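Local coordinates for osmotically inducible lipoprotein OsmE (Pseudomonas aeruginosa PAO1, PDB 4DM5) that is of unknown function but, as an osmotically inducible lipoprotein with a BamE-like domain, is probably attached to the outer membrane by a lipid, at residues A[45-57]-A[64-76]. Sequence-based numbering, arbitrary orientation.
Sequences KRLMKPGSCNSYI and QQPFYVSFDGSGK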
loop_
_atom_site.group_PDB
_atom_site.type_symbol
_atom_site.label_atom_id
_atom_site.label_comp_id
_atom_site.label_asym_id
_atom_site.label_seq_id
_atom_site.Cartn_x
_atom_site.Cartn_y
_atom_site.Cartn_z
ATOM N N LYS A 45 4.934 8.071 8.286
ATOM C CA LYS A 45 6.213 8.221 7.752
ATOM C C LYS A 45 6.861 6.848 7.739
ATOM O O LYS A 45 6.626 6.030 8.641
ATOM C CB LYS A 45 6.985 9.143 8.778
ATOM C CG LYS A 45 8.463 9.143 8.484
ATOM C CD LYS A 45 8.782 10.127 7.386
ATOM C CE LYS A 45 10.204 9.924 6.910
ATOM N NZ LYS A 45 10.485 8.591 6.331
ATOM N N ARG A 46 7.668 6.524 6.710
ATOM C CA ARG A 46 8.388 5.242 6.646
ATOM C C ARG A 46 9.453 5.237 7.718
ATOM O O ARG A 46 10.204 6.203 7.825
ATOM C CB ARG A 46 8.984 4.841 5.273
ATOM C CG ARG A 46 7.974 4.728 4.182
ATOM C CD ARG A 46 8.767 4.695 2.889
ATOM N NE ARG A 46 9.280 3.369 2.489
ATOM C CZ ARG A 46 9.588 3.126 1.220
ATOM N NH1 ARG A 46 9.356 4.071 0.407
ATOM N NH2 ARG A 46 10.026 1.952 0.803
ATOM N N LEU A 47 9.502 4.160 8.480
ATOM C CA LEU A 47 10.471 4.132 9.561
ATOM C C LEU A 47 11.896 4.145 9.101
ATOM O O LEU A 47 12.704 4.877 9.679
ATOM C CB LEU A 47 10.185 2.886 10.432
ATOM C CG LEU A 47 10.976 2.808 11.729
ATOM C CD1 LEU A 47 10.460 3.863 12.742
ATOM C CD2 LEU A 47 10.841 1.390 12.299
HETATM N N MSE A 48 12.225 3.347 8.089
HETATM C CA MSE A 48 13.615 3.089 7.694
HETATM C C MSE A 48 14.129 3.757 6.435
HETATM O O MSE A 48 15.311 3.738 6.212
HETATM C CB MSE A 48 13.881 1.608 7.500
HETATM C CG MSE A 48 13.391 0.860 8.758
HETATM SE SE MSE A 48 14.461 1.182 10.413
HETATM C CE MSE A 48 16.019 0.705 9.319
ATOM N N LYS A 49 13.238 4.302 5.596
ATOM C CA LYS A 49 13.597 4.908 4.252
ATOM C C LYS A 49 12.968 6.283 4.162
ATOM O O LYS A 49 11.978 6.548 4.834
ATOM C CB LYS A 49 13.093 4.057 3.102
ATOM C CG LYS A 49 13.805 2.753 3.011
ATOM C CD LYS A 49 13.536 1.951 1.776
ATOM C CE LYS A 49 14.250 0.625 2.001
ATOM N NZ LYS A 49 13.832 -0.463 1.063
ATOM N N PRO A 50 13.525 7.195 3.306
ATOM C CA PRO A 50 12.715 8.403 3.099
ATOM C C PRO A 50 11.339 7.989 2.503
ATOM O O PRO A 50 11.214 6.959 1.788
ATOM C CB PRO A 50 13.552 9.193 2.067
ATOM C CG PRO A 50 14.951 8.941 2.574
ATOM C CD PRO A 50 14.938 7.453 2.935
ATOM N N GLY A 51 10.335 8.797 2.799
ATOM C CA GLY A 51 9.033 8.692 2.113
ATOM C C GLY A 51 7.995 8.242 3.138
ATOM O O GLY A 51 8.254 8.279 4.371
ATOM N N SER A 52 6.870 7.739 2.687
ATOM C CA SER A 52 5.753 7.580 3.509
ATOM C C SER A 52 4.979 6.340 3.026
ATOM O O SER A 52 5.347 5.722 2.042
ATOM C CB SER A 52 4.820 8.710 3.408
ATOM O OG SER A 52 4.441 8.818 2.083
ATOM N N CYS A 53 4.045 5.945 3.831
ATOM C CA CYS A 53 3.343 4.658 3.527
ATOM C C CYS A 53 1.848 4.853 3.858
ATOM O O CYS A 53 1.470 5.382 4.890
ATOM C CB CYS A 53 3.960 3.556 4.370
ATOM S SG CYS A 53 3.333 1.916 3.930
ATOM N N ASN A 54 0.976 4.330 2.983
ATOM C CA ASN A 54 -0.456 4.299 3.265
ATOM C C ASN A 54 -0.923 2.885 3.525
ATOM O O ASN A 54 -0.551 1.946 2.760
ATOM C CB ASN A 54 -1.236 4.711 1.985
ATOM C CG ASN A 54 -1.096 6.203 1.551
ATOM O OD1 ASN A 54 -0.500 6.974 2.285
ATOM N ND2 ASN A 54 -1.670 6.569 0.415
ATOM N N SER A 55 -1.699 2.736 4.584
ATOM C CA SER A 55 -2.170 1.328 4.936
ATOM C C SER A 55 -3.624 1.255 4.571
ATOM O O SER A 55 -4.425 2.203 4.840
ATOM C CB SER A 55 -2.091 1.022 6.419
ATOM O OG SER A 55 -0.777 0.821 6.857
ATOM N N TYR A 56 -4.072 0.083 4.079
ATOM C CA TYR A 56 -5.498 -0.169 3.717
ATOM C C TYR A 56 -5.920 -1.524 4.168
ATOM O O TYR A 56 -5.035 -2.403 4.512
ATOM C CB TYR A 56 -5.672 -0.151 2.195
ATOM C CG TYR A 56 -5.096 1.100 1.524
ATOM C CD1 TYR A 56 -5.946 2.172 1.296
ATOM C CD2 TYR A 56 -3.793 1.183 1.137
ATOM C CE1 TYR A 56 -5.473 3.327 0.662
ATOM C CE2 TYR A 56 -3.239 2.329 0.494
ATOM C CZ TYR A 56 -4.135 3.399 0.240
ATOM O OH TYR A 56 -3.714 4.514 -0.407
ATOM N N ILE A 57 -7.239 -1.698 4.252
ATOM C CA ILE A 57 -7.743 -3.059 4.395
ATOM C C ILE A 57 -8.602 -3.251 3.141
ATOM O O ILE A 57 -9.610 -2.572 2.930
ATOM C CB ILE A 57 -8.637 -3.183 5.663
ATOM C CG1 ILE A 57 -7.794 -2.918 6.911
ATOM C CG2 ILE A 57 -9.341 -4.554 5.591
ATOM C CD1 ILE A 57 -6.744 -3.947 7.264
ATOM N N GLN A 64 -11.083 -9.996 4.229
ATOM C CA GLN A 64 -10.300 -8.797 4.491
ATOM C C GLN A 64 -8.788 -9.111 4.347
ATOM O O GLN A 64 -8.299 -10.208 4.618
ATOM C CB GLN A 64 -10.684 -8.144 5.803
ATOM C CG GLN A 64 -12.021 -7.442 5.661
ATOM C CD GLN A 64 -12.579 -6.994 6.975
ATOM O OE1 GLN A 64 -11.985 -7.248 8.043
ATOM N NE2 GLN A 64 -13.731 -6.285 6.923
ATOM N N GLN A 65 -8.070 -8.126 3.770
ATOM C CA GLN A 65 -6.691 -8.339 3.523
ATOM C C GLN A 65 -5.960 -6.984 3.625
ATOM O O GLN A 65 -6.242 -6.039 2.883
ATOM C CB GLN A 65 -6.573 -8.782 2.102
ATOM C CG GLN A 65 -5.178 -8.999 1.588
ATOM C CD GLN A 65 -4.337 -9.840 2.458
ATOM O OE1 GLN A 65 -4.802 -11.038 2.760
ATOM N NE2 GLN A 65 -3.241 -9.324 2.998
ATOM N N PRO A 66 -4.977 -6.891 4.502
ATOM C CA PRO A 66 -4.155 -5.677 4.571
ATOM C C PRO A 66 -3.428 -5.454 3.240
ATOM O O PRO A 66 -3.002 -6.373 2.534
ATOM C CB PRO A 66 -3.161 -5.983 5.671
ATOM C CG PRO A 66 -3.992 -6.866 6.600
ATOM C CD PRO A 66 -4.620 -7.803 5.607
ATOM N N PHE A 67 -3.208 -4.163 2.930
ATOM C CA PHE A 67 -2.485 -3.785 1.754
ATOM C C PHE A 67 -1.792 -2.465 2.068
ATOM O O PHE A 67 -2.328 -1.648 2.833
ATOM C CB PHE A 67 -3.451 -3.587 0.576
ATOM C CG PHE A 67 -2.752 -3.550 -0.746
ATOM C CD1 PHE A 67 -2.347 -4.702 -1.424
ATOM C CD2 PHE A 67 -2.625 -2.319 -1.402
ATOM C CE1 PHE A 67 -1.757 -4.600 -2.658
ATOM C CE2 PHE A 67 -1.993 -2.248 -2.644
ATOM C CZ PHE A 67 -1.545 -3.418 -3.307
ATOM N N TYR A 68 -0.706 -2.199 1.405
ATOM C CA TYR A 68 0.010 -0.881 1.564
ATOM C C TYR A 68 0.385 -0.360 0.192
ATOM O O TYR A 68 0.596 -1.114 -0.773
ATOM C CB TYR A 68 1.234 -0.981 2.468
ATOM C CG TYR A 68 2.461 -1.443 1.795
ATOM C CD1 TYR A 68 3.329 -0.614 1.086
ATOM C CD2 TYR A 68 2.784 -2.849 1.794
ATOM C CE1 TYR A 68 4.416 -1.021 0.369
ATOM C CE2 TYR A 68 3.950 -3.293 1.134
ATOM C CZ TYR A 68 4.733 -2.398 0.368
ATOM O OH TYR A 68 5.868 -2.822 -0.280
ATOM N N VAL A 69 0.555 0.962 0.149
ATOM C CA VAL A 69 1.321 1.579 -0.930
ATOM C C VAL A 69 2.382 2.521 -0.329
ATOM O O VAL A 69 2.030 3.271 0.614
ATOM C CB VAL A 69 0.356 2.462 -1.808
ATOM C CG1 VAL A 69 1.142 3.146 -2.938
ATOM C CG2 VAL A 69 -0.743 1.589 -2.425
ATOM N N SER A 70 3.618 2.323 -0.757
ATOM C CA SER A 70 4.685 3.196 -0.221
ATOM C C SER A 70 5.160 4.139 -1.285
ATOM O O SER A 70 5.081 3.879 -2.505
ATOM C CB SER A 70 5.836 2.344 0.314
ATOM O OG SER A 70 6.497 1.592 -0.722
ATOM N N PHE A 71 5.699 5.274 -0.759
ATOM C CA PHE A 71 6.173 6.310 -1.598
ATOM C C PHE A 71 7.609 6.647 -1.230
ATOM O O PHE A 71 7.969 6.570 -0.027
ATOM C CB PHE A 71 5.377 7.622 -1.397
ATOM C CG PHE A 71 3.923 7.454 -1.692
ATOM C CD1 PHE A 71 3.396 7.681 -2.980
ATOM C CD2 PHE A 71 3.043 6.960 -0.667
ATOM C CE1 PHE A 71 2.063 7.464 -3.225
ATOM C CE2 PHE A 71 1.703 6.714 -0.953
ATOM C CZ PHE A 71 1.196 6.995 -2.201
ATOM N N ASP A 72 8.448 6.920 -2.254
ATOM C CA ASP A 72 9.825 7.311 -1.960
ATOM C C ASP A 72 9.934 8.749 -1.419
ATOM O O ASP A 72 8.937 9.448 -1.211
ATOM C CB ASP A 72 10.712 7.050 -3.218
ATOM C CG ASP A 72 10.366 7.993 -4.389
ATOM O OD1 ASP A 72 9.719 9.052 -4.203
ATOM O OD2 ASP A 72 10.621 7.649 -5.596
ATOM N N GLY A 73 11.156 9.232 -1.216
ATOM C CA GLY A 73 11.323 10.597 -0.647
ATOM C C GLY A 73 10.847 11.706 -1.564
ATOM O O GLY A 73 10.594 12.812 -1.079
ATOM N N SER A 74 10.667 11.401 -2.828
ATOM C CA SER A 74 10.175 12.388 -3.799
ATOM C C SER A 74 8.660 12.420 -3.814
ATOM O O SER A 74 8.080 13.177 -4.570
ATOM C CB SER A 74 10.681 12.196 -5.236
ATOM O OG SER A 74 10.020 11.109 -5.812
ATOM N N GLY A 75 7.991 11.482 -3.089
ATOM C CA GLY A 75 6.568 11.468 -3.136
ATOM C C GLY A 75 5.964 10.486 -4.150
ATOM O O GLY A 75 4.769 10.634 -4.473
ATOM N N LYS A 76 6.797 9.632 -4.745
ATOM C CA LYS A 76 6.267 8.813 -5.879
ATOM C C LYS A 76 6.187 7.348 -5.460
ATOM O O LYS A 76 7.058 6.875 -4.697
ATOM C CB LYS A 76 7.207 8.935 -7.065
ATOM C CG LYS A 76 7.282 10.362 -7.629
ATOM C CD LYS A 76 8.177 10.373 -8.861
ATOM C CE LYS A 76 8.161 11.777 -9.492
ATOM N NZ LYS A 76 9.105 12.543 -8.651
HETATM O O HOH W 1 6.536 10.201 0.406
#
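R46 reaches across to strand 64-71 and donates to the backbone carbonyl of F71. Its CB points toward that strand, and CG is anti to the carbonyl carbon (chi1 -59°). CD comes within 3.6 Å of F71 O. A bend at chi3 then turns the guanidinium so that NH1 donates to F71 O at 2.9 Å. The oxygen lies near the guanidinium plane, but NH1 sits above the carbonyl plane. S52 N reaches F71 O from the opposite face. S70 CB packs over the centre of one guanidinium face, 3.9 Å above its plane, and K49 CB lies toward the rim of the other. NH1 and NH2 also form salt bridges with D78 and E92, respectively, so the head is held from several directions.

Beyond this site the backbones pair in antiparallel register. N54 N donates almost straight to V69 O at 2.8 Å, and V69 N returns a bond to N54 O. Y56 and F67 also exchange two backbone bonds, both more bent. On one face of the sheet, the N54 amide comes to the edge of the F71 ring, with ND2 3.6 Å from F71 CE2. ND2 also donates to Y56 OH. Y56 CE2 touches V69 CG2, and helix 30-37 packs on Y56 and F71. On the other face, C53 SG lies obliquely beside the Y68 ring, 3.8 Å from Y68 CD1. The disulfide from C53 to C85 ties this face to helix 85-94. Together the segments supply most of both arms of the beta hairpin 52-71, the two inner strands of the four-stranded antiparallel sheet in this BamE-family domain.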